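Local coordinates for protein gamma-glutamyltranspeptidase (Streptomyces lincolnensis, PDB 6J3A) that is probably an LmbA-like transferase of the gamma-glutamyltranspeptidase family, a member of the N-terminal nucleophile hydrolases, at residues 554-559 with 577-582; 457-462 with 481-486. All blocks are in the same frame, centred on the assembly; numbering follows the deposited sequence.

Contact 1 of 2, residues 554-559 with 577-582; sequences PGSVTV and EVTVGP
Val557 and Val578 stand side by side on neighbouring parallel strands, the two strands of a beta-alpha-beta unit whose connecting helix is 565-573. The strand axes come within 4.7 Å. Glu577 O and Thr579 N flank Val578 and bond to Val557 N and Val557 O; the amide of Val559 then bonds to Thr579 O. Ser556 and Thr558 turn their backbone polar groups the other way, to Asp541 and His539, so 556-560 is the middle strand of a small three-stranded sheet.

The valines share one face, on which helix 565-573 packs against the outer strand, Leu571 touching Val578 and Arg572 touching Val580. Beta-branched residues suit such a strand, because branching at CB favours the extended backbone; in valine both branches are apolar. A chi1 of 72° sets CG1 of Val557 between its backbone N and carbonyl carbon, from where it meets CG2 of Val578 at 3.8 Å. The other branch of Val578, CG1, faces CG2 of Val559 more loosely, at 4.3 Å.

Thr558 and Thr579 lie alongside each other on the opposite face. With chi1 at -54°, Thr558 CG2 is anti to its own N and sits 3.7 Å from Thr579 O, while its OG1 lies nearest Thr579 CB, and the two hydroxyls are too far apart to bond. At the start of the pairing, Glu577 CB rests 3.5 Å from Gly555 O; a bend at chi2 then leads the carboxylate away from the partner strand, as befits an exposed acid. Gly555 has positive phi, a shape that favours glycine, and its carbonyl accepts Glu577 N. Glycine also fits position 581, where a side chain would press on Thr558 CG2 and on the ring of Pro582. There the pairing closes with Gly581 N 2.8 Å from Val559 O.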
ATOM      1  N   PRO A 554     -26.926 -26.527  -4.236  1.00 46.39           N
ATOM      2  CA  PRO A 554     -26.359 -27.616  -5.031  1.00 45.38           C
ATOM      3  C   PRO A 554     -25.786 -27.169  -6.368  1.00 42.81           C
ATOM      4  O   PRO A 554     -26.431 -26.416  -7.095  1.00 42.16           O
ATOM      5  CB  PRO A 554     -27.555 -28.551  -5.254  1.00 46.24           C
ATOM      6  CG  PRO A 554     -28.455 -28.297  -4.104  1.00 47.04           C
ATOM      7  CD  PRO A 554     -28.308 -26.835  -3.810  1.00 47.68           C
ATOM      8  N   GLY A 555     -24.572 -27.635  -6.659  1.00 41.22           N
ATOM      9  CA  GLY A 555     -23.862 -27.326  -7.903  1.00 40.39           C
ATOM     10  C   GLY A 555     -23.504 -25.867  -8.164  1.00 39.26           C
ATOM     11  O   GLY A 555     -23.168 -25.512  -9.295  1.00 40.27           O
ATOM     12  N   SER A 556     -23.547 -25.031  -7.125  1.00 37.70           N
ATOM     13  CA  SER A 556     -23.409 -23.582  -7.279  1.00 35.91           C
ATOM     14  C   SER A 556     -21.972 -23.131  -7.131  1.00 35.82           C
ATOM     15  O   SER A 556     -21.341 -23.375  -6.103  1.00 35.39           O
ATOM     16  CB  SER A 556     -24.258 -22.840  -6.255  1.00 35.09           C
ATOM     17  OG  SER A 556     -24.238 -21.447  -6.515  1.00 34.09           O
ATOM     18  N   VAL A 557     -21.477 -22.437  -8.151  1.00 37.50           N
ATOM     19  CA  VAL A 557     -20.116 -21.901  -8.142  1.00 37.42           C
ATOM     20  C   VAL A 557     -20.087 -20.432  -8.584  1.00 36.40           C
ATOM     21  O   VAL A 557     -20.786 -20.030  -9.517  1.00 36.23           O
ATOM     22  CB  VAL A 557     -19.173 -22.782  -8.988  1.00 37.20           C
ATOM     23  CG1 VAL A 557     -19.449 -22.629 -10.477  1.00 37.80           C
ATOM     24  CG2 VAL A 557     -17.722 -22.473  -8.667  1.00 37.65           C
ATOM     25  N   THR A 558     -19.272 -19.638  -7.900  1.00 35.54           N
ATOM     26  CA  THR A 558     -19.229 -18.195  -8.129  1.00 35.35           C
ATOM     27  C   THR A 558     -17.829 -17.746  -8.566  1.00 34.63           C
ATOM     28  O   THR A 558     -16.884 -17.816  -7.785  1.00 33.41           O
ATOM     29  CB  THR A 558     -19.678 -17.431  -6.871  1.00 34.93           C
ATOM     30  OG1 THR A 558     -20.967 -17.906  -6.466  1.00 35.31           O
ATOM     31  CG2 THR A 558     -19.757 -15.915  -7.122  1.00 35.14           C
ATOM     32  N   VAL A 559     -17.721 -17.275  -9.809  1.00 34.39           N
ATOM     33  CA  VAL A 559     -16.466 -16.707 -10.342  1.00 36.25           C
ATOM     34  C   VAL A 559     -16.539 -15.183 -10.453  1.00 36.12           C
ATOM     35  O   VAL A 559     -17.627 -14.619 -10.614  1.00 40.03           O
ATOM     36  CB  VAL A 559     -16.079 -17.289 -11.728  1.00 37.31           C
ATOM     37  CG1 VAL A 559     -15.879 -18.795 -11.636  1.00 38.43           C
ATOM     38  CG2 VAL A 559     -17.102 -16.946 -12.810  1.00 37.66           C
ATOM     39  N   GLU A 577     -23.754 -24.798 -11.986  1.00 43.97           N
ATOM     40  CA  GLU A 577     -24.633 -23.635 -11.895  1.00 45.27           C
ATOM     41  C   GLU A 577     -23.781 -22.407 -11.530  1.00 44.14           C
ATOM     42  O   GLU A 577     -23.507 -22.133 -10.359  1.00 43.63           O
ATOM     43  CB  GLU A 577     -25.760 -23.881 -10.887  1.00 46.91           C
ATOM     44  CG  GLU A 577     -26.692 -25.039 -11.268  1.00 48.83           C
ATOM     45  CD  GLU A 577     -27.411 -24.854 -12.605  1.00 49.46           C
ATOM     46  OE1 GLU A 577     -27.642 -25.872 -13.301  1.00 48.10           O
ATOM     47  OE2 GLU A 577     -27.739 -23.698 -12.964  1.00 49.37           O
ATOM     48  N   VAL A 578     -23.366 -21.682 -12.565  1.00 42.38           N
ATOM     49  CA  VAL A 578     -22.388 -20.606 -12.448  1.00 41.83           C
ATOM     50  C   VAL A 578     -23.039 -19.241 -12.249  1.00 40.72           C
ATOM     51  O   VAL A 578     -23.784 -18.766 -13.109  1.00 39.31           O
ATOM     52  CB  VAL A 578     -21.508 -20.532 -13.713  1.00 43.15           C
ATOM     53  CG1 VAL A 578     -20.523 -19.367 -13.649  1.00 42.90           C
ATOM     54  CG2 VAL A 578     -20.754 -21.838 -13.908  1.00 44.01           C
ATOM     55  N   THR A 579     -22.720 -18.609 -11.124  1.00 40.62           N
ATOM     56  CA  THR A 579     -23.065 -17.209 -10.887  1.00 41.24           C
ATOM     57  C   THR A 579     -21.811 -16.360 -11.168  1.00 40.15           C
ATOM     58  O   THR A 579     -20.737 -16.626 -10.621  1.00 39.38           O
ATOM     59  CB  THR A 579     -23.572 -16.983  -9.443  1.00 42.19           C
ATOM     60  OG1 THR A 579     -24.556 -17.968  -9.108  1.00 40.02           O
ATOM     61  CG2 THR A 579     -24.214 -15.626  -9.308  1.00 44.20           C
ATOM     62  N   VAL A 580     -21.953 -15.359 -12.035  1.00 38.91           N
ATOM     63  CA  VAL A 580     -20.855 -14.431 -12.370  1.00 38.91           C
ATOM     64  C   VAL A 580     -20.899 -13.201 -11.447  1.00 36.12           C
ATOM     65  O   VAL A 580     -21.656 -12.265 -11.686  1.00 34.81           O
ATOM     66  CB  VAL A 580     -20.891 -13.997 -13.863  1.00 40.04           C
ATOM     67  CG1 VAL A 580     -19.694 -13.123 -14.217  1.00 39.99           C
ATOM     68  CG2 VAL A 580     -20.881 -15.214 -14.774  1.00 40.43           C
ATOM     69  N   GLY A 581     -20.072 -13.220 -10.402  1.00 34.49           N
ATOM     70  CA  GLY A 581     -20.009 -12.134  -9.428  1.00 34.09           C
ATOM     71  C   GLY A 581     -19.219 -10.944  -9.944  1.00 34.08           C
ATOM     72  O   GLY A 581     -18.649 -11.004 -11.043  1.00 32.94           O
ATOM     73  N   PRO A 582     -19.158  -9.856  -9.152  1.00 33.52           N
ATOM     74  CA  PRO A 582     -18.462  -8.668  -9.634  1.00 34.29           C
ATOM     75  C   PRO A 582     -16.952  -8.879  -9.792  1.00 34.93           C
ATOM     76  O   PRO A 582     -16.378  -9.722  -9.094  1.00 34.45           O
ATOM     77  CB  PRO A 582     -18.750  -7.608  -8.555  1.00 33.89           C
ATOM     78  CG  PRO A 582     -19.849  -8.161  -7.733  1.00 33.88           C
ATOM     79  CD  PRO A 582     -19.714  -9.649  -7.807  1.00 33.51           C
TER

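Contact 2 of 2, residues 457-462 with 481-486; sequences GTRLQM and TTLTPS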
ATOM      1  N   GLY A 457     -19.922 -12.943  21.225  1.00 28.13           N
ATOM      2  CA  GLY A 457     -19.813 -13.607  19.932  1.00 27.94           C
ATOM      3  C   GLY A 457     -21.026 -14.437  19.580  1.00 27.42           C
ATOM      4  O   GLY A 457     -22.023 -14.419  20.294  1.00 28.44           O
ATOM      5  N   THR A 458     -20.937 -15.152  18.463  1.00 26.53           N
ATOM      6  CA  THR A 458     -22.035 -15.977  17.962  1.00 26.44           C
ATOM      7  C   THR A 458     -21.555 -17.272  17.290  1.00 26.49           C
ATOM      8  O   THR A 458     -22.193 -17.755  16.344  1.00 25.62           O
ATOM      9  CB  THR A 458     -22.866 -15.194  16.934  1.00 26.37           C
ATOM     10  OG1 THR A 458     -22.014 -14.762  15.865  1.00 26.30           O
ATOM     11  CG2 THR A 458     -23.553 -13.983  17.584  1.00 26.75           C
ATOM     12  N   ARG A 459     -20.451 -17.843  17.778  1.00 26.28           N
ATOM     13  CA  ARG A 459     -19.808 -18.961  17.064  1.00 26.59           C
ATOM     14  C   ARG A 459     -20.500 -20.306  17.275  1.00 26.76           C
ATOM     15  O   ARG A 459     -20.401 -21.185  16.418  1.00 27.70           O
ATOM     16  CB  ARG A 459     -18.323 -19.066  17.411  1.00 26.64           C
ATOM     17  CG  ARG A 459     -17.459 -19.866  16.426  1.00 26.95           C
ATOM     18  CD  ARG A 459     -17.375 -19.269  15.029  1.00 27.43           C
ATOM     19  NE  ARG A 459     -16.888 -17.893  15.056  1.00 27.80           N
ATOM     20  CZ  ARG A 459     -16.698 -17.117  13.996  1.00 28.57           C
ATOM     21  NH1 ARG A 459     -16.952 -17.560  12.769  1.00 29.04           N
ATOM     22  NH2 ARG A 459     -16.261 -15.873  14.169  1.00 29.73           N
ATOM     23  N   LEU A 460     -21.229 -20.462  18.379  1.00 26.65           N
ATOM     24  CA  LEU A 460     -22.037 -21.682  18.590  1.00 26.47           C
ATOM     25  C   LEU A 460     -23.082 -21.914  17.501  1.00 25.81           C
ATOM     26  O   LEU A 460     -23.612 -23.015  17.384  1.00 25.80           O
ATOM     27  CB  LEU A 460     -22.709 -21.690  19.968  1.00 26.31           C
ATOM     28  CG  LEU A 460     -21.758 -21.583  21.161  1.00 26.60           C
ATOM     29  CD1 LEU A 460     -22.516 -21.609  22.474  1.00 27.11           C
ATOM     30  CD2 LEU A 460     -20.743 -22.707  21.149  1.00 26.69           C
ATOM     31  N   GLN A 461     -23.358 -20.895  16.692  1.00 26.07           N
ATOM     32  CA  GLN A 461     -24.247 -21.043  15.542  1.00 27.61           C
ATOM     33  C   GLN A 461     -23.838 -22.124  14.555  1.00 28.29           C
ATOM     34  O   GLN A 461     -24.671 -22.612  13.801  1.00 28.92           O
ATOM     35  CB  GLN A 461     -24.442 -19.707  14.821  1.00 27.56           C
ATOM     36  CG  GLN A 461     -23.374 -19.321  13.819  1.00 28.14           C
ATOM     37  CD  GLN A 461     -23.708 -18.009  13.156  1.00 28.37           C
ATOM     38  OE1 GLN A 461     -24.482 -17.965  12.195  1.00 29.57           O
ATOM     39  NE2 GLN A 461     -23.146 -16.923  13.676  1.00 27.51           N
ATOM     40  N   MET A 462     -22.556 -22.477  14.563  1.00 29.83           N
ATOM     41  CA  MET A 462     -21.995 -23.454  13.642  1.00 30.77           C
ATOM     42  C   MET A 462     -22.115 -24.912  14.091  1.00 31.55           C
ATOM     43  O   MET A 462     -21.891 -25.820  13.290  1.00 32.92           O
ATOM     44  CB  MET A 462     -20.533 -23.096  13.389  1.00 31.32           C
ATOM     45  CG  MET A 462     -20.349 -21.638  12.974  1.00 31.22           C
ATOM     46  SD  MET A 462     -18.805 -21.321  12.113  1.00 30.09           S
ATOM     47  CE  MET A 462     -19.175 -19.716  11.439  1.00 30.47           C
ATOM     48  N   THR A 481     -15.212 -24.269  13.750  1.00 30.27           N
ATOM     49  CA  THR A 481     -15.025 -22.842  13.425  1.00 27.92           C
ATOM     50  C   THR A 481     -14.464 -22.641  12.012  1.00 27.52           C
ATOM     51  O   THR A 481     -13.619 -23.427  11.558  1.00 26.63           O
ATOM     52  CB  THR A 481     -14.158 -22.144  14.505  1.00 27.14           C
ATOM     53  OG1 THR A 481     -14.204 -20.726  14.330  1.00 26.65           O
ATOM     54  CG2 THR A 481     -12.709 -22.613  14.501  1.00 26.10           C
ATOM     55  N   THR A 482     -14.953 -21.608  11.316  1.00 26.90           N
ATOM     56  CA  THR A 482     -14.490 -21.301   9.944  1.00 26.89           C
ATOM     57  C   THR A 482     -13.098 -20.648   9.883  1.00 27.10           C
ATOM     58  O   THR A 482     -12.464 -20.631   8.828  1.00 25.88           O
ATOM     59  CB  THR A 482     -15.479 -20.405   9.178  1.00 26.31           C
ATOM     60  OG1 THR A 482     -15.883 -19.310  10.009  1.00 26.29           O
ATOM     61  CG2 THR A 482     -16.688 -21.212   8.747  1.00 26.35           C
ATOM     62  N   LEU A 483     -12.636 -20.141  11.023  1.00 26.90           N
ATOM     63  CA  LEU A 483     -11.397 -19.378  11.130  1.00 26.75           C
ATOM     64  C   LEU A 483     -10.196 -20.282  10.908  1.00 26.65           C
ATOM     65  O   LEU A 483      -9.998 -21.247  11.642  1.00 27.25           O
ATOM     66  CB  LEU A 483     -11.308 -18.727  12.511  1.00 27.34           C
ATOM     67  CG  LEU A 483     -12.583 -18.001  12.987  1.00 27.46           C
ATOM     68  CD1 LEU A 483     -12.284 -17.233  14.266  1.00 27.43           C
ATOM     69  CD2 LEU A 483     -13.205 -17.108  11.908  1.00 27.60           C
ATOM     70  N   THR A 484      -9.384 -19.942   9.910  1.00 25.69           N
ATOM     71  CA  THR A 484      -8.377 -20.851   9.420  1.00 24.33           C
ATOM     72  C   THR A 484      -7.181 -20.148   8.775  1.00 24.12           C
ATOM     73  O   THR A 484      -7.077 -20.061   7.544  1.00 23.79           O
ATOM     74  CB  THR A 484      -8.999 -21.897   8.471  1.00 24.03           C
ATOM     75  OG1 THR A 484      -7.960 -22.724   7.948  1.00 23.06           O
ATOM     76  CG2 THR A 484      -9.801 -21.252   7.328  1.00 23.81           C
ATOM     77  N   PRO A 485      -6.239 -19.678   9.609  1.00 23.89           N
ATOM     78  CA  PRO A 485      -4.997 -19.133   9.055  1.00 24.14           C
ATOM     79  C   PRO A 485      -4.079 -20.229   8.507  1.00 24.05           C
ATOM     80  O   PRO A 485      -4.308 -21.417   8.759  1.00 24.06           O
ATOM     81  CB  PRO A 485      -4.348 -18.423  10.252  1.00 24.15           C
ATOM     82  CG  PRO A 485      -4.907 -19.095  11.455  1.00 24.21           C
ATOM     83  CD  PRO A 485      -6.229 -19.708  11.082  1.00 24.30           C
ATOM     84  N   SER A 486      -3.041 -19.818   7.788  1.00 23.66           N
ATOM     85  CA  SER A 486      -2.093 -20.742   7.158  1.00 24.42           C
ATOM     86  C   SER A 486      -0.662 -20.298   7.372  1.00 24.48           C
ATOM     87  O   SER A 486      -0.369 -19.097   7.456  1.00 24.47           O
ATOM     88  CB  SER A 486      -2.328 -20.828   5.649  1.00 24.71           C
ATOM     89  OG  SER A 486      -3.690 -21.073   5.347  1.00 25.12           O
TER
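The guanidinium of Arg459 has the isobutyl end of Leu483 over one face: CG sits 4.2 Å above the plane, over its centre, and CD2 comes within 3.9 Å of NH1. The hydroxyls of Thr481 and Thr482 approach the same group obliquely. Thr482 OG1 is 3.4 Å from NH1, but the angle is too poor for a hydrogen bond. What grips the guanidinium lies beyond the two segments: NE forms a salt bridge with Glu60, and NH2 bonds to Ser439 OG. Arginine suits this place because its flat end can meet leucine while its N-H groups serve polar partners. The bend at chi2 (64°) puts CD 3.6 Å from Thr481 OG1, a hydroxyl itself hydrogen-bonded to Gln78, and a second bend at chi3 (56°) turns the guanidinium.

Met462, closing the 3-10 turn 459-462, reaches across with an extended chain. Its CE touches Thr482 OG1 at 3.6 Å and its SD packs 4.0 Å from Thr482 CG2, the two side chains meeting at about a right angle. An alanine in place of Arg459 would remove the guanidinium and is likely to leave Glu60 without this countercharge and a gap under Leu483. Between the two segments the contact is van der Waals packing; the charge of the buried Arg459 is probably balanced by Glu60, with Ser439 taking a further N-H.

Contact 2 lies in the interior, its centre about 6 Å from the centre of the chain, and all its touching residues are buried; the centre of contact 1 lies about 23 Å from that point, with its outer strand 577-581 largely exposed and 556-559 mostly buried. Their centres are 24 Å apart, they share no secondary-structure element, and they follow one another along the chain, contact 2 first. Contact 1 joins regular strands through repeated backbone bonds, which need little from the side chains at its exposed edge. Contact 2 joins irregular loop segments, which have no such backbone pairing between them. Its fit therefore depends on individual side chains, and on polar partners from other parts of the chain.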